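Local structure of transcriptional regulator, MarR family (Silicibacter pomeroyi DSS-3, 3BJ6) at residues A[124-127]-A[128-132]; A[139-142]-A[143-147]. The protein probably binds DNA as a dimeric, helix-turn-helix transcription regulator of the MarR family. All blocks are in the same frame, centred on the assembly; numbering follows the deposited sequence.

Contact 1 (A[124-127]-A[128-132])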
# COMPACT_ATOMS: atom_id res chain seq x y z
N GLU A 124 7.35 0.37 -21.49
CA GLU A 124 7.94 1.01 -22.67
C GLU A 124 8.63 2.33 -22.39
O GLU A 124 9.50 2.75 -23.17
CB GLU A 124 6.86 1.24 -23.73
CG GLU A 124 6.51 -0.06 -24.37
CD GLU A 124 5.31 0.00 -25.30
OE1 GLU A 124 4.71 1.09 -25.55
OE2 GLU A 124 5.00 -1.10 -25.79
N GLY A 125 8.22 2.96 -21.29
CA GLY A 125 8.77 4.24 -20.84
C GLY A 125 10.09 4.12 -20.09
O GLY A 125 10.67 5.13 -19.75
N PHE A 126 10.57 2.90 -19.83
CA PHE A 126 11.75 2.66 -18.99
C PHE A 126 12.64 1.60 -19.60
O PHE A 126 12.14 0.81 -20.41
CB PHE A 126 11.32 2.21 -17.56
CG PHE A 126 10.51 3.24 -16.85
CD1 PHE A 126 11.14 4.21 -16.08
CD2 PHE A 126 9.15 3.32 -17.04
CE1 PHE A 126 10.38 5.23 -15.43
CE2 PHE A 126 8.39 4.31 -16.43
CZ PHE A 126 9.02 5.27 -15.62
N SER A 127 13.93 1.58 -19.23
CA SER A 127 14.83 0.50 -19.65
C SER A 127 14.51 -0.70 -18.77
O SER A 127 13.97 -0.53 -17.68
CB SER A 127 16.27 0.90 -19.44
OG SER A 127 16.52 1.10 -18.05
N SER A 128 14.86 -1.90 -19.22
CA SER A 128 14.66 -3.08 -18.41
C SER A 128 15.54 -3.00 -17.15
O SER A 128 15.16 -3.57 -16.13
CB SER A 128 14.97 -4.37 -19.20
OG SER A 128 16.26 -4.34 -19.75
N VAL A 129 16.69 -2.33 -17.21
CA VAL A 129 17.54 -2.18 -16.00
C VAL A 129 16.86 -1.35 -14.91
O VAL A 129 16.89 -1.72 -13.73
CB VAL A 129 19.01 -1.66 -16.31
CG1 VAL A 129 19.02 -0.24 -16.81
CG2 VAL A 129 19.89 -1.76 -15.10
N GLU A 130 16.21 -0.26 -15.31
CA GLU A 130 15.41 0.52 -14.37
C GLU A 130 14.29 -0.29 -13.73
O GLU A 130 14.06 -0.17 -12.51
CB GLU A 130 14.79 1.75 -15.05
CG GLU A 130 15.83 2.81 -15.35
CD GLU A 130 15.26 3.93 -16.20
OE1 GLU A 130 14.64 3.64 -17.26
OE2 GLU A 130 15.45 5.10 -15.81
N LEU A 131 13.56 -1.06 -14.53
CA LEU A 131 12.47 -1.87 -13.99
C LEU A 131 12.95 -2.99 -13.10
O LEU A 131 12.29 -3.33 -12.12
CB LEU A 131 11.55 -2.41 -15.10
CG LEU A 131 10.89 -1.30 -15.92
CD1 LEU A 131 10.24 -1.88 -17.16
CD2 LEU A 131 9.85 -0.52 -15.07
N THR A 132 14.08 -3.59 -13.46
CA THR A 132 14.66 -4.62 -12.62
C THR A 132 15.10 -4.05 -11.26
O THR A 132 14.92 -4.69 -10.22
CB THR A 132 15.82 -5.31 -13.38
OG1 THR A 132 15.24 -6.05 -14.46
CG2 THR A 132 16.56 -6.27 -12.47
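S127 and E130 form a capping box that starts helix 128-151, the last helix of this MarR-family chain, just after the loop that leaves helix 102-123. S127 is the N-cap, and its OG accepts from E130 N at 3.1 Å. In return the backbone N of S127 donates to E130 OE1 at 2.9 Å, on the anti lone pair of that oxygen. This second bond is nearly straight, at 167°. Both side chains thus serve a backbone N-H at the helix start. The same hydroxyl also donates to OE1, a longer bond of 3.3 Å from S127 OG to E130 OE1 that arrives from above the carboxylate plane. With chi1 at 63°, S127 OG sits between its own N and carbonyl carbon, which turns it toward the first turn of the helix. The backbone adds its own tie, L131 N to S127 O.

The other carboxylate oxygen, E130 OE2, makes a salt bridge to K136 of the second subunit, so one side chain both completes the capping box and ties the subunits together. Replacing E130 by an alanine is likely to cost S127 N its acceptor in the box and to remove the salt bridge to K136 of the second subunit.

Apolar packing completes the turn. F126 CB rests on L131 CG at 3.9 Å, while the leucine also touches F122 and S123 on helix 102-123, and the F126 ring meets that of F122; the loop is thereby pinned to both helices. A polar atom also meets the F126 ring, whose plane is 57° from that of the E130 carboxylate: E130 OE1 lies at the ring's edge, 3.7 Å from F126 CD1.

Contact 2 (A[139-142]-A[143-147])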
# COMPACT_ATOMS: atom_id res chain seq x y z
N LEU A 139 11.13 -5.54 -3.51
CA LEU A 139 11.12 -6.75 -2.71
C LEU A 139 12.06 -6.67 -1.51
O LEU A 139 11.74 -7.22 -0.43
CB LEU A 139 11.42 -7.99 -3.57
CG LEU A 139 10.47 -8.43 -4.71
CD1 LEU A 139 10.65 -9.96 -5.10
CD2 LEU A 139 9.04 -8.11 -4.48
N ALA A 140 13.22 -6.03 -1.69
CA ALA A 140 14.17 -5.83 -0.59
C ALA A 140 13.58 -4.95 0.50
O ALA A 140 13.73 -5.25 1.67
CB ALA A 140 15.50 -5.24 -1.11
N LEU A 141 12.88 -3.87 0.13
CA LEU A 141 12.17 -3.06 1.11
C LEU A 141 11.11 -3.83 1.87
O LEU A 141 10.97 -3.64 3.08
CB LEU A 141 11.49 -1.84 0.47
CG LEU A 141 12.38 -0.63 0.16
CD1 LEU A 141 11.55 0.33 -0.66
CD2 LEU A 141 12.96 0.05 1.43
N THR A 142 10.32 -4.64 1.16
CA THR A 142 9.28 -5.46 1.81
C THR A 142 9.89 -6.31 2.93
O THR A 142 9.39 -6.33 4.04
CB THR A 142 8.55 -6.31 0.78
OG1 THR A 142 8.02 -5.43 -0.22
CG2 THR A 142 7.38 -7.09 1.44
N ARG A 143 10.99 -6.99 2.62
CA ARG A 143 11.77 -7.78 3.56
C ARG A 143 12.33 -6.94 4.71
O ARG A 143 12.30 -7.36 5.87
CB ARG A 143 13.00 -8.27 2.80
CG ARG A 143 13.40 -9.69 3.01
CD ARG A 143 13.17 -10.40 1.65
NE ARG A 143 11.90 -9.92 1.09
CZ ARG A 143 11.36 -10.26 -0.11
NH1 ARG A 143 10.18 -9.72 -0.46
NH2 ARG A 143 12.01 -11.11 -0.95
N PHE A 144 12.92 -5.80 4.37
CA PHE A 144 13.56 -4.92 5.33
C PHE A 144 12.57 -4.47 6.42
O PHE A 144 12.87 -4.53 7.61
CB PHE A 144 14.19 -3.72 4.58
CG PHE A 144 14.81 -2.72 5.50
CD1 PHE A 144 16.06 -2.97 6.08
CD2 PHE A 144 14.15 -1.55 5.81
CE1 PHE A 144 16.63 -2.03 6.95
CE2 PHE A 144 14.72 -0.62 6.66
CZ PHE A 144 15.94 -0.86 7.23
N PHE A 145 11.38 -4.02 6.00
CA PHE A 145 10.38 -3.57 6.96
C PHE A 145 9.77 -4.75 7.73
O PHE A 145 9.50 -4.64 8.93
CB PHE A 145 9.31 -2.75 6.24
CG PHE A 145 9.82 -1.42 5.75
CD1 PHE A 145 10.36 -0.51 6.65
CD2 PHE A 145 9.73 -1.08 4.41
CE1 PHE A 145 10.83 0.76 6.19
CE2 PHE A 145 10.17 0.14 3.95
CZ PHE A 145 10.71 1.08 4.83
N ALA A 146 9.58 -5.89 7.04
CA ALA A 146 9.14 -7.11 7.74
C ALA A 146 10.07 -7.43 8.90
O ALA A 146 9.60 -7.72 10.03
CB ALA A 146 9.03 -8.29 6.77
N ASP A 147 11.38 -7.36 8.65
CA ASP A 147 12.38 -7.67 9.66
C ASP A 147 12.37 -6.67 10.81
O ASP A 147 12.50 -7.08 11.97
CB ASP A 147 13.80 -7.74 9.08
CG ASP A 147 14.00 -8.96 8.18
OD1 ASP A 147 13.13 -9.87 8.18
OD2 ASP A 147 15.01 -8.98 7.45
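In R143, chi2 (113°) and chi3 (-41°) bend the chain back along the helix, so that its guanidinium comes to lie over the carbonyl of L139 one turn earlier. This is an i to i+4 contact within helix 128-151, the C-terminal helix of the MarR-family chain. L139 O stands over one face of the guanidinium, 2.9 Å from R143 NH1, but the angle at the nitrogen is poor for a hydrogen bond; the approach is probably electrostatic, a positive group against a carbonyl oxygen. That oxygen's hydrogen bond within the turn comes from R143 N. Alongside, L139 CB packs against R143 NH1 at 3.8 Å, and T142 CB lies near the guanidinium plane, at its edge.

Three more regular alpha-helical bonds carry the turn onward: F144 N to A140 O, F145 N to L141 O and A146 N to T142 O. T142 O also accepts from N24 of the second subunit, while the hydroxyl of T142 turns back to Q138 O.

L141 and F145 share one side of the helix. Each has CG anti to its carbonyl carbon, and the two side chains run next to each other in the same direction. They are packed by Y134 and I25 of the second subunit respectively, and the ring of F144 meets F122 of that subunit, so this part of the helix belongs to the dimer interface. Within the pair the touch is made by one methyl and one ring carbon, L141 CD2 and F145 CE2, 3.8 Å apart.

In the fold
Followed from the N terminus, the chain runs through helices 5-16 and 18-35, then the helices and antiparallel strands between residues 40 and 100, then the long helix 102-123. Contact 1 closes the short loop from that helix into helix 128-151. Contact 2 comes later on the same helix, between successive turns, and closes no loop. The two stand in series, neither nested nor crossed; their centres are 22 Å apart and their nearest atoms about 8 Å, so they do not touch. Both reach the second subunit. F126 of contact 1 packs on A140 of the neighbouring subunit, and A140 of contact 2 on F126 of that subunit, so the two contacts meet across the dimer.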